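Local atomic coordinates of CSP3 (Bacillus subtilis, PDB entry 5FIG), a protein that probably stores Cu(I) in the cytosol with high capacity, protecting the bacterium against copper toxicity. Residues D72-C77 with F97-Q102. Numbering follows the deposited sequence.
Sequences DICEAC and FTCAEQ
The backbone O of Glu75 takes a hydrogen bond from Thr79 OG1 and also meets the ring of Phe97, whose CE1 lies 3.7 Å from it at an oblique angle. The two residues sit on neighbouring helices of a four-helix bundle, 63-81 and 89-107. Segments 72-77 and 97-102 run nearly antiparallel, at 157°, with axes 8.0 Å apart at their closest. No hydrogen bond joins the two segments.

The small Ala100 lies where the helices pass close, its CA 5.6 Å from Cys74 CA. Its methyl CB is 4.0 Å from Cys74 CB. In the conformer given, one of two, Glu75 CG lies 3.5 Å from Ala100 CB. The chain runs extended beyond CG (chi2 176°), alongside this methyl, and its carboxylate forms a salt bridge with Arg104, one turn beyond Ala100. Arg104 also pairs with Asp72.

On the buried side, Cys74 and Cys99 both face the bundle interior. Cys74 touches Cys15, Cys45 and Cys49; Cys99 touches Cys12 and the shared Cys15. This cysteine-lined core is consistent with Cu(I) storage; the structure is the apo form. With chi1 -174°, Cys99 turns its sulfur away from its own N and beside that of Cys74. Cys99 SG and Cys74 SG are 3.7 Å apart, too far for a disulfide.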
ATOM      1  N   ASP B  72      14.912  -2.029  -9.479  1.00 15.96           N
ATOM      2  CA  ASP B  72      14.938  -3.421  -9.953  1.00 17.17           C
ATOM      3  C   ASP B  72      13.604  -3.862 -10.527  1.00 16.43           C
ATOM      4  O   ASP B  72      13.555  -4.481 -11.591  1.00 17.14           O
ATOM      5  CB  ASP B  72      15.367  -4.367  -8.847  1.00 18.64           C
ATOM      6  CG  ASP B  72      16.833  -4.210  -8.454  1.00 20.31           C
ATOM      7  OD1 ASP B  72      17.659  -3.677  -9.212  1.00 21.97           O
ATOM      8  OD2 ASP B  72      17.202  -4.679  -7.362  1.00 22.03           O
ATOM      9  N   ILE B  73      12.513  -3.549  -9.809  1.00 15.30           N
ATOM     10  CA  ILE B  73      11.176  -3.928 -10.244  1.00 15.18           C
ATOM     11  C   ILE B  73      10.788  -3.131 -11.508  1.00 15.09           C
ATOM     12  O   ILE B  73      10.273  -3.719 -12.481  1.00 15.47           O
ATOM     13  CB  ILE B  73      10.140  -3.726  -9.147  1.00 14.42           C
ATOM     14  CG1 ILE B  73      10.542  -4.694  -8.021  1.00 15.17           C
ATOM     15  CG2 ILE B  73       8.735  -3.953  -9.670  1.00 14.48           C
ATOM     16  CD1 ILE B  73       9.696  -4.603  -6.804  1.00 15.06           C
ATOM     17  N   CYS B  74      11.093  -1.848 -11.510  1.00 15.07           N
ATOM     18  CA  CYS B  74      10.848  -1.018 -12.702  1.00 15.82           C
ATOM     19  C   CYS B  74      11.610  -1.554 -13.913  1.00 16.67           C
ATOM     20  O   CYS B  74      11.023  -1.626 -15.003  1.00 16.68           O
ATOM     21  CB  CYS B  74      11.278   0.455 -12.492  1.00 16.08           C
ATOM     22  SG  CYS B  74      10.148   1.387 -11.472  1.00 16.85           S
ATOM     23  N   GLU B  75      12.895  -1.910 -13.745  1.00 17.52           N
ATOM     24  CA  GLU B  75      13.723  -2.466 -14.850  0.50 18.92           C
ATOM     25  C   GLU B  75      13.023  -3.736 -15.405  1.00 19.54           C
ATOM     26  O   GLU B  75      12.804  -3.900 -16.606  1.00 19.58           O
ATOM     27  CB  GLU B  75      15.246  -2.706 -14.394  0.50 20.44           C
ATOM     28  CG  GLU B  75      16.035  -1.427 -14.435  0.50 20.97           C
ATOM     29  CD  GLU B  75      17.453  -1.575 -13.925  0.50 22.33           C
ATOM     30  OE1 GLU B  75      17.892  -2.709 -13.690  0.50 23.47           O
ATOM     31  OE2 GLU B  75      18.132  -0.536 -13.739  0.50 22.89           O
ATOM     32  N   ALA B  76      12.583  -4.627 -14.522  1.00 18.92           N
ATOM     33  CA  ALA B  76      11.874  -5.853 -14.966  1.00 19.68           C
ATOM     34  C   ALA B  76      10.529  -5.593 -15.643  1.00 19.16           C
ATOM     35  O   ALA B  76      10.167  -6.265 -16.642  1.00 20.08           O
ATOM     36  CB  ALA B  76      11.654  -6.810 -13.798  1.00 19.88           C
ATOM     37  N   CYS B  77       9.749  -4.677 -15.076  1.00 17.79           N
ATOM     38  CA  CYS B  77       8.457  -4.319 -15.676  1.00 17.90           C
ATOM     39  C   CYS B  77       8.648  -3.737 -17.069  1.00 18.26           C
ATOM     40  O   CYS B  77       7.925  -4.068 -18.032  1.00 19.28           O
ATOM     41  CB  CYS B  77       7.728  -3.350 -14.780  1.00 16.81           C
ATOM     42  SG  CYS B  77       6.029  -3.084 -15.274  1.00 17.75           S
ATOM     43  N   PHE B  97      11.733   2.629 -17.356  1.00 16.28           N
ATOM     44  CA  PHE B  97      13.166   2.798 -17.457  1.00 17.27           C
ATOM     45  C   PHE B  97      13.617   4.147 -16.910  1.00 16.60           C
ATOM     46  O   PHE B  97      14.663   4.248 -16.291  1.00 16.77           O
ATOM     47  CB  PHE B  97      13.639   2.539 -18.874  1.00 19.26           C
ATOM     48  CG  PHE B  97      13.472   1.099 -19.318  1.00 20.55           C
ATOM     49  CD1 PHE B  97      14.007   0.051 -18.587  1.00 21.00           C
ATOM     50  CD2 PHE B  97      12.866   0.813 -20.554  1.00 22.10           C
ATOM     51  CE1 PHE B  97      13.887  -1.265 -19.035  1.00 22.07           C
ATOM     52  CE2 PHE B  97      12.730  -0.503 -20.997  1.00 23.38           C
ATOM     53  CZ  PHE B  97      13.227  -1.534 -20.237  1.00 23.18           C
ATOM     54  N   THR B  98      12.812   5.181 -17.135  1.00 16.11           N
ATOM     55  CA  THR B  98      13.111   6.470 -16.566  1.00 15.96           C
ATOM     56  C   THR B  98      13.122   6.424 -15.060  1.00 14.96           C
ATOM     57  O   THR B  98      13.956   7.028 -14.409  1.00 14.95           O
ATOM     58  CB  THR B  98      12.093   7.513 -17.098  1.00 16.16           C
ATOM     59  OG1 THR B  98      12.335   7.658 -18.494  1.00 17.43           O
ATOM     60  CG2 THR B  98      12.250   8.846 -16.375  1.00 16.26           C
ATOM     61  N   CYS B  99      12.099   5.778 -14.509  1.00 14.33           N
ATOM     62  CA  CYS B  99      11.986   5.659 -13.085  1.00 14.02           C
ATOM     63  C   CYS B  99      13.174   4.854 -12.516  1.00 14.20           C
ATOM     64  O   CYS B  99      13.737   5.272 -11.521  1.00 13.90           O
ATOM     65  CB  CYS B  99      10.661   5.031 -12.725  1.00 13.90           C
ATOM     66  SG  CYS B  99      10.385   5.013 -10.958  1.00 14.77           S
ATOM     67  N   ALA B 100      13.559   3.770 -13.170  1.00 14.54           N
ATOM     68  CA  ALA B 100      14.695   3.000 -12.698  1.00 15.56           C
ATOM     69  C   ALA B 100      15.975   3.795 -12.628  1.00 16.60           C
ATOM     70  O   ALA B 100      16.654   3.769 -11.626  1.00 16.92           O
ATOM     71  CB  ALA B 100      14.906   1.780 -13.567  1.00 16.37           C
ATOM     72  N   GLU B 101      16.241   4.606 -13.659  1.00 17.74           N
ATOM     73  CA  GLU B 101      17.383   5.448 -13.620  1.00 19.36           C
ATOM     74  C   GLU B 101      17.370   6.511 -12.533  1.00 18.43           C
ATOM     75  O   GLU B 101      18.343   6.720 -11.848  1.00 18.81           O
ATOM     76  CB  GLU B 101      17.566   6.069 -14.999  1.00 22.02           C
ATOM     77  CG  GLU B 101      18.781   6.966 -15.093  1.00 25.57           C
ATOM     78  CD  GLU B 101      20.082   6.212 -15.430  1.00 28.50           C
ATOM     79  OE1 GLU B 101      20.197   4.982 -15.510  1.00 31.64           O
ATOM     80  OE2 GLU B 101      21.079   6.869 -15.551  1.00 33.16           O
ATOM     81  N   GLN B 102      16.207   7.135 -12.298  1.00 17.13           N
ATOM     82  CA  GLN B 102      16.130   8.108 -11.237  1.00 17.01           C
ATOM     83  C   GLN B 102      16.306   7.442  -9.866  1.00 16.42           C
ATOM     84  O   GLN B 102      16.892   8.015  -8.944  1.00 16.12           O
ATOM     85  CB  GLN B 102      14.769   8.832 -11.287  1.00 16.90           C
ATOM     86  CG  GLN B 102      14.661   9.847 -12.430  1.00 18.06           C
ATOM     87  CD  GLN B 102      15.335  11.187 -12.136  1.00 20.06           C
ATOM     88  OE1 GLN B 102      15.676  11.520 -11.015  1.00 21.28           O
ATOM     89  NE2 GLN B 102      15.675  11.878 -13.161  1.00 21.84           N
TER